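Local coordinates for Cag-Z (Helicobacter pylori, PDB 1S2X), which is of unknown function but is encoded in the cag pathogenicity island of Helicobacter pylori, which specifies a type IV secretion system, at residues K47-N50 and D54-R57; R57-L62 and G153-I158. The protein carries 1 engineered substitution. All blocks are in the same frame, centred on the assembly; numbering follows the deposited sequence.

Contact 1: residues K47-N50 and D54-R57; sequences KDSN and DFLR
The loop residue Ser49 and the helix residue Phe55 bring their CA atoms to within 4.9 Å of each other, where the loop after helix 31-43 leads into the first turn of helix 52-68. This is a loop-to-helix junction in an all-helical fold, closed by a side-chain-to-backbone hydrogen bond. Asn50 N donates to Asp54 OD2 at 2.7 Å and nearly straight, with an N-H...O angle of 170°, and the carboxylate oxygen receives it on its anti lone pair, away from OD1. Asp54 CG lies anti to its own backbone N (chi1 178°), which carries the carboxylate toward the loop and its Asn50 N-H. The same OD2 forms a salt bridge to Arg58 NE, so two donors grip one oxygen, while Asp54 N is bonded by Asp51 OD2 at the start of the helix. The amide plane of Asn50 is turned only 11° from the carboxylate plane of Asp54. The amide lies beside the carboxylate, Asn50 OD1 3.5 Å from Asp54 OD2, with no hydrogen bond between them. Ser49 is buried, and Pro144 packs on both it and Phe55. Ser49 OG also sits 3.4 Å from Phe55 CA, against the helix backbone. The Ser49 hydroxyl is hydrogen-bonded to Leu46 O, and that same OG lies in the plane of the Phe55 ring, at its edge, 3.7 Å from CD2.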
# COMPACT_ATOMS: atom_id res chain seq x y z
N LYS A 47 -21.22 -13.18 -9.06
CA LYS A 47 -22.12 -13.83 -8.10
C LYS A 47 -23.06 -14.79 -8.82
O LYS A 47 -23.52 -15.79 -8.27
CB LYS A 47 -22.89 -12.76 -7.35
CG LYS A 47 -23.83 -13.26 -6.27
CD LYS A 47 -23.93 -12.28 -5.11
CE LYS A 47 -23.28 -12.84 -3.86
NZ LYS A 47 -23.50 -14.31 -3.73
N ASP A 48 -23.36 -14.53 -10.10
CA ASP A 48 -24.23 -15.48 -10.79
C ASP A 48 -23.44 -16.51 -11.57
O ASP A 48 -23.99 -17.11 -12.50
CB ASP A 48 -25.21 -14.76 -11.72
CG ASP A 48 -26.03 -13.71 -10.99
OD1 ASP A 48 -26.26 -12.63 -11.58
OD2 ASP A 48 -26.44 -13.96 -9.84
N SER A 49 -22.16 -16.74 -11.23
CA SER A 49 -21.41 -17.75 -11.99
C SER A 49 -22.08 -19.12 -11.86
O SER A 49 -22.51 -19.52 -10.78
CB SER A 49 -19.96 -17.80 -11.52
OG SER A 49 -19.36 -16.52 -11.51
N ASN A 50 -22.18 -19.88 -12.95
CA ASN A 50 -22.82 -21.19 -12.85
C ASN A 50 -22.00 -22.24 -12.13
O ASN A 50 -22.57 -23.13 -11.50
CB ASN A 50 -23.11 -21.73 -14.26
CG ASN A 50 -24.09 -20.83 -14.99
OD1 ASN A 50 -23.95 -20.60 -16.19
ND2 ASN A 50 -25.07 -20.32 -14.25
N ASP A 54 -16.90 -21.48 -14.86
CA ASP A 54 -17.67 -20.38 -15.44
C ASP A 54 -17.33 -19.10 -14.67
O ASP A 54 -17.32 -18.02 -15.25
CB ASP A 54 -19.16 -20.63 -15.41
CG ASP A 54 -20.02 -19.52 -15.96
OD1 ASP A 54 -19.83 -19.11 -17.13
OD2 ASP A 54 -20.92 -19.04 -15.23
N PHE A 55 -17.08 -19.27 -13.39
CA PHE A 55 -16.57 -18.21 -12.52
C PHE A 55 -15.25 -17.68 -13.10
O PHE A 55 -15.05 -16.48 -13.28
CB PHE A 55 -16.37 -18.73 -11.10
CG PHE A 55 -15.58 -17.81 -10.19
CD1 PHE A 55 -14.29 -18.12 -9.79
CD2 PHE A 55 -16.13 -16.64 -9.72
CE1 PHE A 55 -13.58 -17.28 -8.95
CE2 PHE A 55 -15.43 -15.79 -8.89
CZ PHE A 55 -14.14 -16.11 -8.49
N LEU A 56 -14.33 -18.59 -13.39
CA LEU A 56 -13.00 -18.19 -13.86
C LEU A 56 -13.06 -17.56 -15.24
O LEU A 56 -12.28 -16.67 -15.57
CB LEU A 56 -12.04 -19.38 -13.87
CG LEU A 56 -11.57 -19.78 -12.47
CD1 LEU A 56 -10.44 -20.78 -12.56
CD2 LEU A 56 -11.17 -18.52 -11.70
N ARG A 57 -14.00 -18.05 -16.04
CA ARG A 57 -14.26 -17.44 -17.32
C ARG A 57 -14.74 -16.00 -17.11
O ARG A 57 -14.37 -15.08 -17.83
CB ARG A 57 -15.33 -18.19 -18.11
CG ARG A 57 -15.62 -17.53 -19.45
CD ARG A 57 -14.76 -18.21 -20.52
NE ARG A 57 -14.77 -19.66 -20.34
CZ ARG A 57 -15.74 -20.47 -20.75
NH1 ARG A 57 -16.80 -20.00 -21.38
NH2 ARG A 57 -15.65 -21.77 -20.53

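Contact 2: residues R57-L62 and G153-I158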
# COMPACT_ATOMS: atom_id res chain seq x y z
N ARG A 57 -14.00 -18.05 -16.04
CA ARG A 57 -14.26 -17.44 -17.32
C ARG A 57 -14.74 -16.00 -17.11
O ARG A 57 -14.37 -15.08 -17.83
CB ARG A 57 -15.33 -18.19 -18.11
CG ARG A 57 -15.62 -17.53 -19.45
CD ARG A 57 -14.76 -18.21 -20.52
NE ARG A 57 -14.77 -19.66 -20.34
CZ ARG A 57 -15.74 -20.47 -20.75
NH1 ARG A 57 -16.80 -20.00 -21.38
NH2 ARG A 57 -15.65 -21.77 -20.53
N ARG A 58 -15.59 -15.82 -16.09
CA ARG A 58 -16.09 -14.47 -15.82
C ARG A 58 -15.00 -13.63 -15.20
O ARG A 58 -14.97 -12.41 -15.33
CB ARG A 58 -17.31 -14.57 -14.91
CG ARG A 58 -18.51 -15.20 -15.60
CD ARG A 58 -19.78 -15.05 -14.76
NE ARG A 58 -20.85 -15.91 -15.27
CZ ARG A 58 -22.14 -15.64 -15.16
NH1 ARG A 58 -22.56 -14.52 -14.57
NH2 ARG A 58 -23.01 -16.50 -15.66
N VAL A 59 -14.07 -14.29 -14.50
CA VAL A 59 -12.93 -13.56 -13.93
C VAL A 59 -11.97 -13.12 -15.04
O VAL A 59 -11.52 -11.97 -15.05
CB VAL A 59 -12.19 -14.40 -12.89
CG1 VAL A 59 -10.87 -13.74 -12.50
CG2 VAL A 59 -13.05 -14.63 -11.65
N GLN A 60 -11.65 -13.94 -16.02
CA GLN A 60 -10.98 -13.47 -17.23
C GLN A 60 -11.63 -12.26 -17.88
O GLN A 60 -11.02 -11.25 -18.22
CB GLN A 60 -10.97 -14.57 -18.31
CG GLN A 60 -9.99 -15.70 -18.03
CD GLN A 60 -9.70 -16.47 -19.31
OE1 GLN A 60 -9.85 -15.96 -20.42
NE2 GLN A 60 -9.26 -17.70 -19.12
N GLU A 61 -12.94 -12.31 -18.12
CA GLU A 61 -13.63 -11.16 -18.73
C GLU A 61 -13.54 -9.92 -17.86
O GLU A 61 -13.47 -8.79 -18.33
CB GLU A 61 -15.09 -11.53 -19.00
CG GLU A 61 -15.83 -10.59 -19.93
CD GLU A 61 -15.06 -10.33 -21.21
OE1 GLU A 61 -14.77 -11.31 -21.94
OE2 GLU A 61 -14.71 -9.17 -21.48
N LEU A 62 -13.56 -10.12 -16.54
CA LEU A 62 -13.38 -9.01 -15.62
C LEU A 62 -12.00 -8.38 -15.80
O LEU A 62 -11.89 -7.15 -15.77
CB LEU A 62 -13.54 -9.45 -14.15
CG LEU A 62 -13.45 -8.35 -13.10
CD1 LEU A 62 -14.49 -7.26 -13.35
CD2 LEU A 62 -13.63 -8.92 -11.70
N GLY A 153 -7.62 -17.89 -5.13
CA GLY A 153 -6.20 -17.74 -5.43
C GLY A 153 -5.97 -17.50 -6.91
O GLY A 153 -5.30 -16.55 -7.32
N VAL A 154 -6.56 -18.38 -7.73
CA VAL A 154 -6.42 -18.22 -9.18
C VAL A 154 -7.02 -16.92 -9.69
O VAL A 154 -6.43 -16.28 -10.58
CB VAL A 154 -7.09 -19.44 -9.87
CG1 VAL A 154 -7.03 -19.33 -11.38
CG2 VAL A 154 -6.40 -20.71 -9.38
N ALA A 155 -8.17 -16.51 -9.18
CA ALA A 155 -8.84 -15.26 -9.55
C ALA A 155 -7.91 -14.11 -9.16
O ALA A 155 -7.76 -13.16 -9.93
CB ALA A 155 -10.20 -15.09 -8.90
N PHE A 156 -7.28 -14.19 -7.99
CA PHE A 156 -6.32 -13.16 -7.62
C PHE A 156 -5.22 -13.06 -8.67
O PHE A 156 -4.70 -12.01 -9.05
CB PHE A 156 -5.70 -13.46 -6.26
CG PHE A 156 -6.59 -13.11 -5.07
CD1 PHE A 156 -6.67 -13.99 -4.00
CD2 PHE A 156 -7.30 -11.94 -5.04
CE1 PHE A 156 -7.45 -13.68 -2.90
CE2 PHE A 156 -8.07 -11.61 -3.94
CZ PHE A 156 -8.14 -12.49 -2.87
N GLN A 157 -4.83 -14.24 -9.17
CA GLN A 157 -3.73 -14.23 -10.14
C GLN A 157 -4.25 -13.68 -11.46
O GLN A 157 -3.61 -12.85 -12.10
CB GLN A 157 -3.11 -15.62 -10.28
CG GLN A 157 -2.47 -16.11 -8.98
CD GLN A 157 -1.94 -17.53 -9.02
OE1 GLN A 157 -2.67 -18.51 -9.20
NE2 GLN A 157 -0.64 -17.69 -8.83
N ILE A 158 -5.44 -14.12 -11.88
CA ILE A 158 -5.90 -13.62 -13.20
C ILE A 158 -6.20 -12.14 -13.18
O ILE A 158 -6.05 -11.46 -14.19
CB ILE A 158 -7.15 -14.36 -13.68
CG1 ILE A 158 -6.96 -15.87 -13.88
CG2 ILE A 158 -7.69 -13.72 -14.96
CD1 ILE A 158 -8.29 -16.60 -13.96
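Val59 on helix 52-68 packs against Ala155 and Ile158 on helix 149-158, two helices whose local axes run in the same direction, inclined by 23° (signed crossing angle -23°), with a closest approach of 9.6 Å. They are brought together from distant parts of the sequence as neighbours in the all-helical fold. The apolar contacts carry the interface. Val59 CG1 touches both residues of the facing helix, 3.9 Å from Ala155 CB and 4.0 Å from Ile158 CB, the two approached from directions roughly at right angles. CG1 is anti to the backbone N (chi1 170°), an orientation in which both methyls reach the partner: CG2 lies 4.0 Å from the same Ala155 CB. The methyl of Ala155 thus meets both branches of one valine, and Ile158 adds its CD1 at 4.1 Å from Val59 CG1.

Contacts with the backbone and with aliphatic chain come second. Ile158 CG2 rests 4.0 Å from Gln60 CA, touching the helix surface where the Gln60 side chain departs; Gln60 CG follows at 4.3 Å, at the exposed margin. Hydrogen bonding stays inside each segment, as in Ile158 N to Val154 O. Ile158 O does accept a hydrogen bond from Arg63 NH1, further along helix 52-68. Residues 57-62 and 153-158 therefore meet by van der Waals packing, probably with some exclusion of water around buried Val59 and Ala155, and without a directional bond.

Both contacts use helix 52-68 and share Arg57: contact 1 ties its first turn to the preceding loop, and contact 2 sets the next turns against helix 149-158. Their centres are 10 Å apart, on the same side of the chain's centre. Phe55 bridges them: its CE1 reaches Ala155 CB at 4.0 Å, so one ring borders Ser49 and the helix interface. Arg58 of segment 57-62 turns back to contact 1, its CD packing on Ser49 OG at 3.6 Å. Leu56 CD1 extends the apolar seam to Val154 CG1, 3.9 Å away. Asp54, hydrogen-bonded at the helix start, lies near the apolar face of contact 2. No active site is known here; both look like plain packing of the helical fold.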